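Local coordinates for protein 4-hydroxybutyrate CoA-transferase (Porphyromonas gingivalis, PDB 3EH7) that probably transfers coenzyme A between carboxylic acids such as acetate and 4-hydroxybutyrate, at residues A[239-249]-A[269-280]. Residues are numbered along the deposited sequence; the frame is centred on the assembly and turned at random. Where two conformers were deposited one is given.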
ATOM      1  N   ILE A 239      -7.658 -22.200   0.096  1.00 19.64           N
ATOM      2  CA  ILE A 239      -6.673 -21.554  -0.762  1.00 19.32           C
ATOM      3  C   ILE A 239      -7.241 -20.334  -1.527  1.00 19.37           C
ATOM      4  O   ILE A 239      -8.226 -20.433  -2.267  1.00 19.31           O
ATOM      5  CB  ILE A 239      -6.094 -22.557  -1.783  1.00 19.89           C
ATOM      6  CG1 ILE A 239      -5.246 -23.627  -1.074  1.00 19.72           C
ATOM      7  CG2 ILE A 239      -5.288 -21.835  -2.870  1.00 17.24           C
ATOM      8  CD1 ILE A 239      -3.968 -23.089  -0.451  1.00 19.76           C
ATOM      9  N   HIS A 240      -6.597 -19.187  -1.317  1.00 18.88           N
ATOM     10  CA  HIS A 240      -6.779 -18.012  -2.156  1.00 18.55           C
ATOM     11  C   HIS A 240      -5.407 -17.382  -2.281  1.00 18.76           C
ATOM     12  O   HIS A 240      -4.896 -16.703  -1.366  1.00 17.98           O
ATOM     13  CB  HIS A 240      -7.830 -17.029  -1.634  1.00 18.10           C
ATOM     14  CG  HIS A 240      -8.043 -15.858  -2.553  1.00 18.48           C
ATOM     15  ND1 HIS A 240      -9.231 -15.628  -3.216  1.00 19.42           N
ATOM     16  CD2 HIS A 240      -7.202 -14.877  -2.951  1.00 21.19           C
ATOM     17  CE1 HIS A 240      -9.114 -14.547  -3.962  1.00 18.40           C
ATOM     18  NE2 HIS A 240      -7.891 -14.072  -3.822  1.00 19.72           N
ATOM     19  N   THR A 241      -4.800 -17.682  -3.417  1.00 18.48           N
ATOM     20  CA  THR A 241      -3.378 -17.568  -3.577  1.00 18.85           C
ATOM     21  C   THR A 241      -3.018 -17.011  -4.952  1.00 19.74           C
ATOM     22  O   THR A 241      -3.809 -17.035  -5.887  1.00 19.14           O
ATOM     23  CB  THR A 241      -2.736 -18.940  -3.365  1.00 19.10           C
ATOM     24  OG1 THR A 241      -1.314 -18.789  -3.203  1.00 16.71           O
ATOM     25  CG2 THR A 241      -3.091 -19.924  -4.555  1.00 16.66           C
ATOM     26  N   GLU A 242      -1.824 -16.470  -5.069  1.00 20.44           N
ATOM     27  CA  GLU A 242      -1.381 -16.045  -6.379  1.00 20.54           C
ATOM     28  C   GLU A 242      -1.147 -17.295  -7.239  1.00 20.64           C
ATOM     29  O   GLU A 242      -1.577 -17.385  -8.404  1.00 19.94           O
ATOM     30  CB  GLU A 242      -0.119 -15.201  -6.295  1.00 20.10           C
ATOM     31  CG  GLU A 242       0.185 -14.489  -7.622  1.00 21.67           C
ATOM     32  CD  GLU A 242       1.389 -13.580  -7.519  1.00 24.41           C
ATOM     33  OE1 GLU A 242       1.280 -12.585  -6.775  1.00 25.78           O
ATOM     34  OE2 GLU A 242       2.431 -13.869  -8.160  1.00 25.85           O
HETATM   35  N   MSE A 243      -0.452 -18.260  -6.658  1.00 21.18           N
HETATM   36  CA  MSE A 243      -0.233 -19.531  -7.329  1.00 20.90           C
HETATM   37  C   MSE A 243      -0.142 -20.644  -6.304  1.00 20.16           C
HETATM   38  O   MSE A 243       0.077 -20.397  -5.148  1.00 18.79           O
HETATM   39  CB  MSE A 243       1.032 -19.470  -8.203  1.00 19.75           C
HETATM   40  CG  MSE A 243       2.310 -19.248  -7.435  1.00 22.54           C
HETATM   41 SE   MSE A 243       3.211 -20.860  -6.811  0.80 24.95          SE
HETATM   42  CE  MSE A 243       3.736 -21.658  -8.517  1.00 24.63           C
ATOM     43  N   PHE A 244      -0.330 -21.873  -6.761  1.00 20.43           N
ATOM     44  CA  PHE A 244       0.010 -23.040  -5.946  1.00 21.37           C
ATOM     45  C   PHE A 244       0.673 -24.112  -6.794  1.00 21.30           C
ATOM     46  O   PHE A 244       0.815 -23.951  -8.013  1.00 21.49           O
ATOM     47  CB  PHE A 244      -1.160 -23.559  -5.102  1.00 21.25           C
ATOM     48  CG  PHE A 244      -2.285 -24.156  -5.888  1.00 22.48           C
ATOM     49  CD1 PHE A 244      -2.239 -25.470  -6.313  1.00 23.02           C
ATOM     50  CD2 PHE A 244      -3.420 -23.403  -6.168  1.00 23.91           C
ATOM     51  CE1 PHE A 244      -3.299 -26.026  -7.042  1.00 23.66           C
ATOM     52  CE2 PHE A 244      -4.468 -23.950  -6.892  1.00 24.60           C
ATOM     53  CZ  PHE A 244      -4.413 -25.285  -7.312  1.00 23.45           C
ATOM     54  N   SER A 245       1.097 -25.178  -6.128  1.00 21.22           N
ATOM     55  CA  SER A 245       1.945 -26.182  -6.730  1.00 21.66           C
ATOM     56  C   SER A 245       1.714 -27.513  -6.033  1.00 21.23           C
ATOM     57  O   SER A 245       0.669 -27.714  -5.422  1.00 19.54           O
ATOM     58  CB  SER A 245       3.418 -25.756  -6.604  1.00 21.21           C
ATOM     59  OG  SER A 245       4.252 -26.481  -7.477  1.00 22.53           O
ATOM     60  N   ASP A 246       2.733 -28.381  -6.084  1.00 21.97           N
ATOM     61  CA  ASP A 246       2.608 -29.761  -5.633  1.00 21.93           C
ATOM     62  C   ASP A 246       2.247 -29.859  -4.177  1.00 21.27           C
ATOM     63  O   ASP A 246       1.410 -30.693  -3.810  1.00 20.87           O
ATOM     64  CB  ASP A 246       3.893 -30.555  -5.902  1.00 22.52           C
ATOM     65  CG  ASP A 246       4.087 -30.855  -7.384  1.00 24.61           C
ATOM     66  OD1 ASP A 246       3.799 -32.000  -7.809  1.00 24.01           O
ATOM     67  OD2 ASP A 246       4.514 -29.935  -8.127  1.00 24.88           O
ATOM     68  N   GLY A 247       2.881 -29.023  -3.355  1.00 20.76           N
ATOM     69  CA  GLY A 247       2.725 -29.065  -1.889  1.00 20.55           C
ATOM     70  C   GLY A 247       1.284 -28.848  -1.446  1.00 21.01           C
ATOM     71  O   GLY A 247       0.816 -29.511  -0.530  1.00 20.90           O
ATOM     72  N   VAL A 248       0.587 -27.928  -2.130  1.00 20.88           N
ATOM     73  CA  VAL A 248      -0.815 -27.635  -1.839  1.00 21.03           C
ATOM     74  C   VAL A 248      -1.677 -28.817  -2.238  1.00 20.76           C
ATOM     75  O   VAL A 248      -2.504 -29.263  -1.445  1.00 20.00           O
ATOM     76  CB  VAL A 248      -1.324 -26.293  -2.503  1.00 20.87           C
ATOM     77  CG1 VAL A 248      -2.838 -26.299  -2.690  1.00 20.91           C
ATOM     78  CG2 VAL A 248      -0.932 -25.094  -1.638  1.00 20.58           C
ATOM     79  N   VAL A 249      -1.466 -29.342  -3.443  1.00 21.79           N
ATOM     80  CA  VAL A 249      -2.269 -30.469  -3.941  1.00 22.26           C
ATOM     81  C   VAL A 249      -2.151 -31.682  -3.025  1.00 22.97           C
ATOM     82  O   VAL A 249      -3.115 -32.437  -2.845  1.00 22.92           O
ATOM     83  CB  VAL A 249      -1.869 -30.870  -5.369  1.00 22.43           C
ATOM     84  CG1 VAL A 249      -2.561 -32.186  -5.773  1.00 23.58           C
ATOM     85  CG2 VAL A 249      -2.173 -29.759  -6.373  1.00 21.88           C
HETATM   86  N   MSE A 269     -10.115 -24.036  -4.779  1.00 23.06           N
HETATM   87  CA  MSE A 269      -8.760 -23.508  -4.741  1.00 23.27           C
HETATM   88  C   MSE A 269      -8.703 -22.413  -5.798  1.00 22.32           C
HETATM   89  O   MSE A 269      -8.835 -22.695  -6.985  1.00 22.28           O
HETATM   90  CB  MSE A 269      -7.729 -24.593  -5.072  1.00 22.55           C
HETATM   91  CG  MSE A 269      -7.721 -25.797  -4.114  1.00 27.54           C
HETATM   92 SE   MSE A 269      -6.951 -27.322  -5.049  0.80 29.48          SE
HETATM   93  CE  MSE A 269      -8.640 -28.168  -5.531  1.00 26.31           C
ATOM     94  N   VAL A 270      -8.521 -21.174  -5.361  1.00 21.95           N
ATOM     95  CA  VAL A 270      -8.527 -20.010  -6.252  1.00 20.23           C
ATOM     96  C   VAL A 270      -7.097 -19.491  -6.369  1.00 19.84           C
ATOM     97  O   VAL A 270      -6.395 -19.347  -5.351  1.00 20.72           O
ATOM     98  CB  VAL A 270      -9.457 -18.946  -5.688  1.00 20.51           C
ATOM     99  CG1 VAL A 270      -9.326 -17.627  -6.449  1.00 19.37           C
ATOM    100  CG2 VAL A 270     -10.894 -19.458  -5.699  1.00 19.99           C
ATOM    101  N   ALA A 271      -6.669 -19.246  -7.601  1.00 18.85           N
ATOM    102  CA  ALA A 271      -5.321 -18.825  -7.929  1.00 19.18           C
ATOM    103  C   ALA A 271      -5.390 -18.007  -9.217  1.00 18.66           C
ATOM    104  O   ALA A 271      -6.436 -17.908  -9.822  1.00 18.45           O
ATOM    105  CB  ALA A 271      -4.374 -20.058  -8.101  1.00 17.51           C
ATOM    106  N   THR A 272      -4.266 -17.433  -9.637  1.00 19.13           N
ATOM    107  CA  THR A 272      -4.198 -16.723 -10.916  1.00 18.83           C
ATOM    108  C   THR A 272      -3.253 -17.387 -11.897  1.00 19.71           C
ATOM    109  O   THR A 272      -3.444 -17.248 -13.093  1.00 20.89           O
ATOM    110  CB  THR A 272      -3.930 -15.200 -10.726  1.00 19.34           C
ATOM    111  OG1 THR A 272      -4.307 -14.489 -11.910  1.00 18.61           O
ATOM    112  CG2 THR A 272      -2.475 -14.871 -10.342  1.00 18.53           C
ATOM    113  N   PHE A 273      -2.274 -18.161 -11.407  1.00 20.25           N
ATOM    114  CA  PHE A 273      -1.435 -19.028 -12.247  1.00 19.78           C
ATOM    115  C   PHE A 273      -0.970 -20.244 -11.431  1.00 20.91           C
ATOM    116  O   PHE A 273      -1.105 -20.285 -10.189  1.00 18.69           O
ATOM    117  CB  PHE A 273      -0.273 -18.256 -12.935  1.00 20.27           C
ATOM    118  CG  PHE A 273       0.944 -17.984 -12.056  1.00 19.96           C
ATOM    119  CD1 PHE A 273       0.976 -16.876 -11.201  1.00 22.36           C
ATOM    120  CD2 PHE A 273       2.055 -18.811 -12.104  1.00 19.26           C
ATOM    121  CE1 PHE A 273       2.087 -16.593 -10.387  1.00 21.98           C
ATOM    122  CE2 PHE A 273       3.198 -18.558 -11.271  1.00 20.53           C
ATOM    123  CZ  PHE A 273       3.213 -17.438 -10.428  1.00 22.21           C
ATOM    124  N   LEU A 274      -0.487 -21.260 -12.146  1.00 21.56           N
ATOM    125  CA  LEU A 274      -0.090 -22.539 -11.520  1.00 22.75           C
ATOM    126  C   LEU A 274       1.203 -23.020 -12.125  1.00 23.64           C
ATOM    127  O   LEU A 274       1.470 -22.771 -13.304  1.00 23.29           O
ATOM    128  CB  LEU A 274      -1.141 -23.614 -11.764  1.00 21.97           C
ATOM    129  CG  LEU A 274      -2.530 -23.316 -11.235  1.00 23.06           C
ATOM    130  CD1 LEU A 274      -3.532 -24.318 -11.765  1.00 21.23           C
ATOM    131  CD2 LEU A 274      -2.530 -23.261  -9.689  1.00 21.76           C
HETATM  132  N   MSE A 275       2.013 -23.686 -11.305  1.00 24.70           N
HETATM  133  CA  MSE A 275       3.229 -24.348 -11.772  0.50 24.58           C
HETATM  134  C   MSE A 275       3.620 -25.471 -10.814  1.00 25.48           C
HETATM  135  O   MSE A 275       3.514 -25.314  -9.597  1.00 25.81           O
HETATM  136  CB  MSE A 275       4.371 -23.339 -11.887  0.50 24.36           C
HETATM  137  CG  MSE A 275       5.681 -23.962 -12.326  0.50 23.11           C
HETATM  138 SE   MSE A 275       6.947 -22.663 -12.981  0.40 21.02          SE
HETATM  139  CE  MSE A 275       5.986 -21.048 -12.548  0.50 20.90           C
ATOM    140  N   GLY A 276       4.064 -26.595 -11.362  1.00 25.69           N
ATOM    141  CA  GLY A 276       4.454 -27.729 -10.533  1.00 26.37           C
ATOM    142  C   GLY A 276       4.834 -28.892 -11.398  1.00 26.34           C
ATOM    143  O   GLY A 276       5.268 -28.700 -12.520  1.00 27.02           O
ATOM    144  N   SER A 277       4.663 -30.102 -10.882  1.00 26.91           N
ATOM    145  CA  SER A 277       5.016 -31.293 -11.616  1.00 27.36           C
ATOM    146  C   SER A 277       3.912 -31.636 -12.600  1.00 28.58           C
ATOM    147  O   SER A 277       2.815 -31.070 -12.573  1.00 27.93           O
ATOM    148  CB  SER A 277       5.232 -32.477 -10.669  1.00 27.05           C
ATOM    149  OG  SER A 277       3.992 -32.920 -10.144  1.00 25.14           O
ATOM    150  N   GLU A 278       4.209 -32.602 -13.461  1.00 29.96           N
ATOM    151  CA  GLU A 278       3.215 -33.138 -14.378  1.00 31.07           C
ATOM    152  C   GLU A 278       1.990 -33.626 -13.605  1.00 31.35           C
ATOM    153  O   GLU A 278       0.855 -33.534 -14.081  1.00 31.84           O
ATOM    154  CB  GLU A 278       3.832 -34.248 -15.235  1.00 31.72           C
ATOM    155  CG  GLU A 278       3.272 -34.335 -16.650  1.00 34.75           C
ATOM    156  CD  GLU A 278       3.077 -32.970 -17.338  1.00 38.94           C
ATOM    157  OE1 GLU A 278       3.957 -32.052 -17.229  1.00 42.58           O
ATOM    158  OE2 GLU A 278       2.016 -32.822 -17.990  1.00 41.56           O
ATOM    159  N   ASP A 279       2.211 -34.089 -12.385  1.00 31.53           N
ATOM    160  CA  ASP A 279       1.121 -34.516 -11.528  1.00 31.73           C
ATOM    161  C   ASP A 279       0.145 -33.394 -11.213  1.00 30.98           C
ATOM    162  O   ASP A 279      -1.064 -33.617 -11.232  1.00 31.10           O
ATOM    163  CB  ASP A 279       1.666 -35.083 -10.224  1.00 32.39           C
ATOM    164  CG  ASP A 279       0.589 -35.653  -9.344  1.00 33.90           C
ATOM    165  OD1 ASP A 279      -0.413 -36.202  -9.851  1.00 38.00           O
ATOM    166  OD2 ASP A 279       0.741 -35.550  -8.119  1.00 37.26           O
ATOM    167  N   VAL A 280       0.650 -32.197 -10.904  1.00 30.18           N
ATOM    168  CA  VAL A 280      -0.239 -31.055 -10.620  1.00 29.17           C
ATOM    169  C   VAL A 280      -1.114 -30.728 -11.829  1.00 28.57           C
ATOM    170  O   VAL A 280      -2.323 -30.474 -11.685  1.00 28.39           O
ATOM    171  CB  VAL A 280       0.546 -29.793 -10.193  1.00 29.63           C
ATOM    172  CG1 VAL A 280      -0.310 -28.541 -10.323  1.00 29.33           C
ATOM    173  CG2 VAL A 280       1.029 -29.956  -8.771  1.00 28.73           C
TER
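Two neighbouring parallel strands of the larger sheet, 238-240 and 269-271, run side by side and then pass through matching turns into the starts of their helices. Val-270 makes two backbone bonds to the neighbouring strand, its N donating to Ile-239 O (3.2 Å) and its O accepting from Thr-241 N. Past the strand ends, Glu-242 O grips two consecutive N-H groups of the 269-280 turn, Phe-273 N nearly in line with its C=O and Thr-272 N from above the carbonyl plane. Glu-242 OE2 sits at the Phe-273 ring edge and bonds to Thr-338, while OE1 bonds to Asn-299. Met-243 CB lies over the centre of the Phe-273 ring, 3.7 Å from the centroid. Leu-274 CD2 does the same to Phe-244, 3.5 Å from the centroid, while the selenium of Met-269 approaches that ring obliquely. A chi1 of -163° sets Ser-245 OG beside its own carbonyl carbon, where it bonds in the carbonyl plane to Met-275 O (2.5 Å). At the helix starts, both Asp-246 oxygens use syn lone pairs, OD1 for Ser-277 OG (2.5 Å) and OD2 for Ser-277 N (2.8 Å), and Val-280 CG2 packs against the carboxylate carbon. Such parallel strand-turn-helix repeats characterise Rossmann-like alpha/beta domains.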